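Local atomic coordinates of deoxyhypusine hydroxylase (Homo sapiens, PDB entry 4D50), a protein that hydroxylates the deoxyhypusine side chain of translation initiation factor eIF5A at a diiron centre, completing the formation of hypusine. Residues T8-V20 and T35-I48. Numbering follows the deposited sequence.
Sequences TEQEVDAIGQTLV and TLRGLGGPGAIAWI. With GAI (guanidine), chain I; GAI (guanidine), chain G.
At the N-terminal end of the alpha-helical, HEAT-like array, helix 3-20 packs on the helical hairpin of helices 26-39 and 42-50, and Trp-47, Leu-36 and Val-12 interlock as knobs into holes. Segment 8-20 runs nearly parallel to segment 42-48, at 7° with the axes 9.4 Å apart, and roughly antiparallel to 35-39. With no side chain at Gly-16, the indole of Trp-47 rests directly on the helix backbone, CA of Gly-16 standing over the five-membered ring, 3.8 Å from its centroid. In the indole plane, NE1 of Trp-47 gives a nearly straight hydrogen bond (2.9 Å) to OD1 of Asp-13 on the anti side of the carboxylate, tilted 23° out of its plane, while CG1 of Val-20 lies at another part of the ring edge. Cutting Trp-47 back to an alanine is likely to leave Asp-13 OD1 without this donor and to open a gap against Gly-16 and Val-20. Deeper in, CD1 of Leu-36 meets CD2 of Leu-19 at 3.8 Å, and CG of Leu-36 lies against CG2 of Ile-15. Val-12 has CG1 anti to the backbone N (chi1 170°), which directs this methyl to the backbone N of Ala-44, while CG2 reaches CD1 of Leu-39. At the turn, one water bridges OE1 and another OE2 of Glu-9 to O of Gly-40; the first also accepts from N of Ala-44, the second from N2 of a bound guanidine. The contact thus combines an apolar interior with a directed indole-carboxylate bond which, with the Gly-16 backbone over one face, holds the ring in its orientation.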
loop_
_atom_site.group_PDB
_atom_site.type_symbol
_atom_site.label_atom_id
_atom_site.label_comp_id
_atom_site.label_asym_id
_atom_site.label_seq_id
_atom_site.Cartn_x
_atom_site.Cartn_y
_atom_site.Cartn_z
ATOM N N THR A 8 -22.707 6.803 15.136
ATOM C CA THR A 8 -21.626 6.469 14.275
ATOM C C THR A 8 -21.491 7.535 13.182
ATOM O O THR A 8 -20.372 7.936 12.819
ATOM C CB THR A 8 -21.848 5.087 13.667
ATOM O OG1 THR A 8 -22.108 4.151 14.732
ATOM C CG2 THR A 8 -20.593 4.687 12.891
ATOM N N GLU A 9 -22.602 8.008 12.612
ATOM C CA GLU A 9 -22.453 9.024 11.566
ATOM C C GLU A 9 -21.948 10.386 12.110
ATOM O O GLU A 9 -21.193 11.070 11.418
ATOM C CB GLU A 9 -23.694 9.104 10.649
ATOM C CG GLU A 9 -23.947 7.814 9.801
ATOM C CD GLU A 9 -22.711 7.206 9.076
ATOM O OE1 GLU A 9 -22.021 7.909 8.313
ATOM O OE2 GLU A 9 -22.394 6.001 9.263
ATOM N N GLN A 10 -22.318 10.751 13.338
ATOM C CA GLN A 10 -21.695 11.880 14.017
ATOM C C GLN A 10 -20.174 11.690 14.098
ATOM O O GLN A 10 -19.402 12.625 13.801
ATOM C CB GLN A 10 -22.217 12.038 15.452
ATOM C CG GLN A 10 -23.644 12.580 15.566
ATOM C CD GLN A 10 -24.034 13.009 16.986
ATOM O OE1 GLN A 10 -23.377 12.706 17.968
ATOM N NE2 GLN A 10 -25.140 13.708 17.084
ATOM N N GLU A 11 -19.737 10.509 14.528
ATOM C CA GLU A 11 -18.293 10.279 14.725
ATOM C C GLU A 11 -17.569 10.296 13.369
ATOM O O GLU A 11 -16.451 10.865 13.196
ATOM C CB GLU A 11 -18.035 8.968 15.458
ATOM C CG GLU A 11 -18.428 8.990 16.926
ATOM C CD GLU A 11 -17.859 10.235 17.606
ATOM O OE1 GLU A 11 -16.626 10.445 17.519
ATOM O OE2 GLU A 11 -18.657 11.019 18.168
ATOM N N VAL A 12 -18.191 9.682 12.383
ATOM C CA VAL A 12 -17.691 9.812 11.013
ATOM C C VAL A 12 -17.443 11.267 10.517
ATOM O O VAL A 12 -16.438 11.564 9.858
ATOM C CB VAL A 12 -18.598 9.043 10.019
ATOM C CG1 VAL A 12 -18.249 9.369 8.573
ATOM C CG2 VAL A 12 -18.490 7.537 10.230
ATOM N N ASP A 13 -18.371 12.178 10.780
ATOM C CA ASP A 13 -18.258 13.541 10.267
ATOM C C ASP A 13 -17.195 14.303 11.004
ATOM O O ASP A 13 -16.438 15.090 10.430
ATOM C CB ASP A 13 -19.608 14.242 10.404
ATOM C CG ASP A 13 -20.632 13.662 9.480
ATOM O OD1 ASP A 13 -20.239 12.968 8.493
ATOM O OD2 ASP A 13 -21.853 13.874 9.736
ATOM N N ALA A 14 -17.081 13.998 12.278
ATOM C CA ALA A 14 -16.061 14.573 13.156
ATOM C C ALA A 14 -14.668 14.159 12.749
ATOM O O ALA A 14 -13.776 15.013 12.637
ATOM C CB ALA A 14 -16.306 14.125 14.574
ATOM N N ILE A 15 -14.491 12.851 12.553
ATOM C CA ILE A 15 -13.215 12.303 12.097
ATOM C C ILE A 15 -12.876 12.828 10.696
ATOM O O ILE A 15 -11.714 13.193 10.397
ATOM C CB ILE A 15 -13.246 10.754 12.143
ATOM C CG1 ILE A 15 -13.389 10.306 13.602
ATOM C CG2 ILE A 15 -11.984 10.128 11.505
ATOM C CD1 ILE A 15 -14.010 8.933 13.769
ATOM N N GLY A 16 -13.843 12.772 9.823
ATOM C CA GLY A 16 -13.752 13.372 8.513
ATOM C C GLY A 16 -13.239 14.806 8.503
ATOM O O GLY A 16 -12.373 15.166 7.668
ATOM N N GLN A 17 -13.789 15.647 9.374
ATOM C CA GLN A 17 -13.285 17.032 9.436
ATOM C C GLN A 17 -11.814 17.046 9.765
ATOM O O GLN A 17 -11.104 17.912 9.263
ATOM C CB GLN A 17 -14.121 17.900 10.397
ATOM C CG GLN A 17 -15.322 18.477 9.664
ATOM C CD GLN A 17 -16.551 18.716 10.529
ATOM O OE1 GLN A 17 -16.604 18.356 11.701
ATOM N NE2 GLN A 17 -17.553 19.351 9.929
ATOM N N THR A 18 -11.362 16.125 10.607
ATOM C CA THR A 18 -9.933 16.058 11.031
ATOM C C THR A 18 -9.061 15.686 9.812
ATOM O O THR A 18 -8.173 16.390 9.498
ATOM C CB THR A 18 -9.725 15.067 12.108
ATOM O OG1 THR A 18 -10.470 15.465 13.261
ATOM C CG2 THR A 18 -8.286 14.929 12.483
ATOM N N LEU A 19 -9.436 14.627 9.108
ATOM C CA LEU A 19 -8.824 14.281 7.860
ATOM C C LEU A 19 -8.627 15.382 6.809
ATOM O O LEU A 19 -7.581 15.466 6.212
ATOM C CB LEU A 19 -9.577 13.099 7.213
ATOM C CG LEU A 19 -8.934 12.598 5.919
ATOM C CD1 LEU A 19 -7.499 12.139 6.069
ATOM C CD2 LEU A 19 -9.856 11.464 5.388
ATOM N N VAL A 20 -9.663 16.197 6.547
ATOM C CA VAL A 20 -9.623 17.136 5.420
ATOM C C VAL A 20 -8.983 18.485 5.818
ATOM O O VAL A 20 -8.711 19.311 4.941
ATOM C CB VAL A 20 -10.971 17.398 4.756
ATOM C CG1 VAL A 20 -11.603 16.083 4.242
ATOM C CG2 VAL A 20 -11.932 18.156 5.684
ATOM N N THR A 35 -9.214 5.272 10.764
ATOM C CA THR A 35 -10.457 5.030 11.477
ATOM C C THR A 35 -11.611 4.995 10.455
ATOM O O THR A 35 -12.449 4.099 10.529
ATOM C CB THR A 35 -10.663 6.093 12.558
ATOM O OG1 THR A 35 -9.527 6.039 13.431
ATOM C CG2 THR A 35 -11.976 5.878 13.389
ATOM N N LEU A 36 -11.673 5.943 9.547
ATOM C CA LEU A 36 -12.713 5.937 8.534
ATOM C C LEU A 36 -12.679 4.700 7.709
ATOM O O LEU A 36 -13.728 4.240 7.284
ATOM C CB LEU A 36 -12.647 7.142 7.637
ATOM C CG LEU A 36 -12.930 8.492 8.289
ATOM C CD1 LEU A 36 -12.637 9.617 7.290
ATOM C CD2 LEU A 36 -14.399 8.582 8.723
ATOM N N ARG A 37 -11.477 4.244 7.362
ATOM C CA ARG A 37 -11.355 3.012 6.604
ATOM C C ARG A 37 -12.048 1.859 7.295
ATOM O O ARG A 37 -12.727 1.046 6.653
ATOM C CB ARG A 37 -9.860 2.724 6.381
ATOM C CG ARG A 37 -9.587 1.466 5.605
ATOM C CD ARG A 37 -9.310 0.337 6.531
ATOM N NE ARG A 37 -9.063 -0.975 5.939
ATOM C CZ ARG A 37 -10.032 -1.811 5.602
ATOM N NH1 ARG A 37 -11.294 -1.423 5.668
ATOM N NH2 ARG A 37 -9.750 -3.017 5.121
ATOM N N GLY A 38 -11.885 1.774 8.626
ATOM C CA GLY A 38 -12.523 0.746 9.450
ATOM C C GLY A 38 -14.044 0.878 9.554
ATOM O O GLY A 38 -14.792 -0.101 9.469
ATOM N N LEU A 39 -14.505 2.097 9.699
ATOM C CA LEU A 39 -15.940 2.356 9.861
ATOM C C LEU A 39 -16.690 2.125 8.605
ATOM O O LEU A 39 -17.763 1.524 8.599
ATOM C CB LEU A 39 -16.142 3.760 10.392
ATOM C CG LEU A 39 -15.625 3.982 11.785
ATOM C CD1 LEU A 39 -15.723 5.421 12.170
ATOM C CD2 LEU A 39 -16.365 3.105 12.826
ATOM N N GLY A 40 -16.144 2.625 7.497
ATOM C CA GLY A 40 -16.810 2.373 6.243
ATOM C C GLY A 40 -18.106 3.143 6.085
ATOM O O GLY A 40 -18.489 3.941 6.934
ATOM N N GLY A 41 -18.746 2.870 4.966
ATOM C CA GLY A 41 -19.947 3.586 4.600
ATOM C C GLY A 41 -19.792 4.836 3.727
ATOM O O GLY A 41 -18.691 5.308 3.447
ATOM N N PRO A 42 -20.924 5.383 3.268
ATOM C CA PRO A 42 -20.938 6.479 2.291
ATOM C C PRO A 42 -20.380 7.765 2.846
ATOM O O PRO A 42 -19.645 8.405 2.131
ATOM C CB PRO A 42 -22.405 6.631 1.902
ATOM C CG PRO A 42 -23.186 5.755 2.832
ATOM C CD PRO A 42 -22.255 4.825 3.587
ATOM N N GLY A 43 -20.665 8.123 4.111
ATOM C CA GLY A 43 -20.080 9.296 4.712
ATOM C C GLY A 43 -18.542 9.169 4.684
ATOM O O GLY A 43 -17.800 10.095 4.277
ATOM N N ALA A 44 -18.073 8.005 5.098
ATOM C CA ALA A 44 -16.593 7.756 5.192
ATOM C C ALA A 44 -15.939 7.861 3.831
ATOM O O ALA A 44 -14.934 8.528 3.639
ATOM C CB ALA A 44 -16.335 6.429 5.798
ATOM N N ILE A 45 -16.536 7.234 2.837
ATOM C CA ILE A 45 -16.009 7.340 1.480
ATOM C C ILE A 45 -15.955 8.797 0.974
ATOM O O ILE A 45 -14.966 9.243 0.343
ATOM C CB ILE A 45 -16.814 6.397 0.550
ATOM C CG1 ILE A 45 -16.471 4.955 0.959
ATOM C CG2 ILE A 45 -16.479 6.609 -0.894
ATOM C CD1 ILE A 45 -17.232 3.843 0.280
ATOM N N ALA A 46 -16.986 9.592 1.270
ATOM C CA ALA A 46 -17.009 10.984 0.848
ATOM C C ALA A 46 -15.947 11.863 1.472
ATOM O O ALA A 46 -15.355 12.670 0.777
ATOM C CB ALA A 46 -18.391 11.591 1.094
ATOM N N TRP A 47 -15.708 11.705 2.747
ATOM C CA TRP A 47 -14.713 12.464 3.447
ATOM C C TRP A 47 -13.290 12.066 2.945
ATOM O O TRP A 47 -12.438 12.900 2.798
ATOM C CB TRP A 47 -14.805 12.225 4.944
ATOM C CG TRP A 47 -15.941 12.896 5.670
ATOM C CD1 TRP A 47 -16.994 12.278 6.297
ATOM C CD2 TRP A 47 -16.096 14.299 5.917
ATOM N NE1 TRP A 47 -17.803 13.209 6.907
ATOM C CE2 TRP A 47 -17.304 14.464 6.660
ATOM C CE3 TRP A 47 -15.369 15.428 5.545
ATOM C CZ2 TRP A 47 -17.765 15.713 7.065
ATOM C CZ3 TRP A 47 -15.828 16.691 5.954
ATOM C CH2 TRP A 47 -17.030 16.821 6.686
ATOM N N ILE A 48 -13.084 10.793 2.676
ATOM C CA ILE A 48 -11.749 10.294 2.204
ATOM C C ILE A 48 -11.517 10.893 0.810
ATOM O O ILE A 48 -10.420 11.292 0.446
ATOM C CB ILE A 48 -11.695 8.758 2.153
ATOM C CG1 ILE A 48 -11.723 8.142 3.580
ATOM C CG2 ILE A 48 -10.464 8.223 1.434
ATOM C CD1 ILE A 48 -11.822 6.660 3.594
HETATM C C GAI I . -21.420 2.584 0.706
HETATM N N1 GAI I . -21.966 2.203 -0.345
HETATM N N2 GAI I . -20.613 3.640 0.661
HETATM N N3 GAI I . -21.613 1.898 1.836
HETATM C C GAI G . -23.305 2.983 6.457
HETATM N N1 GAI G . -23.866 4.093 6.602
HETATM N N2 GAI G . -22.353 2.622 7.319
HETATM N N3 GAI G . -23.675 2.139 5.485
HETATM O O HOH W 1 -19.875 6.213 6.650
HETATM O O HOH W 2 -20.044 3.904 9.224
#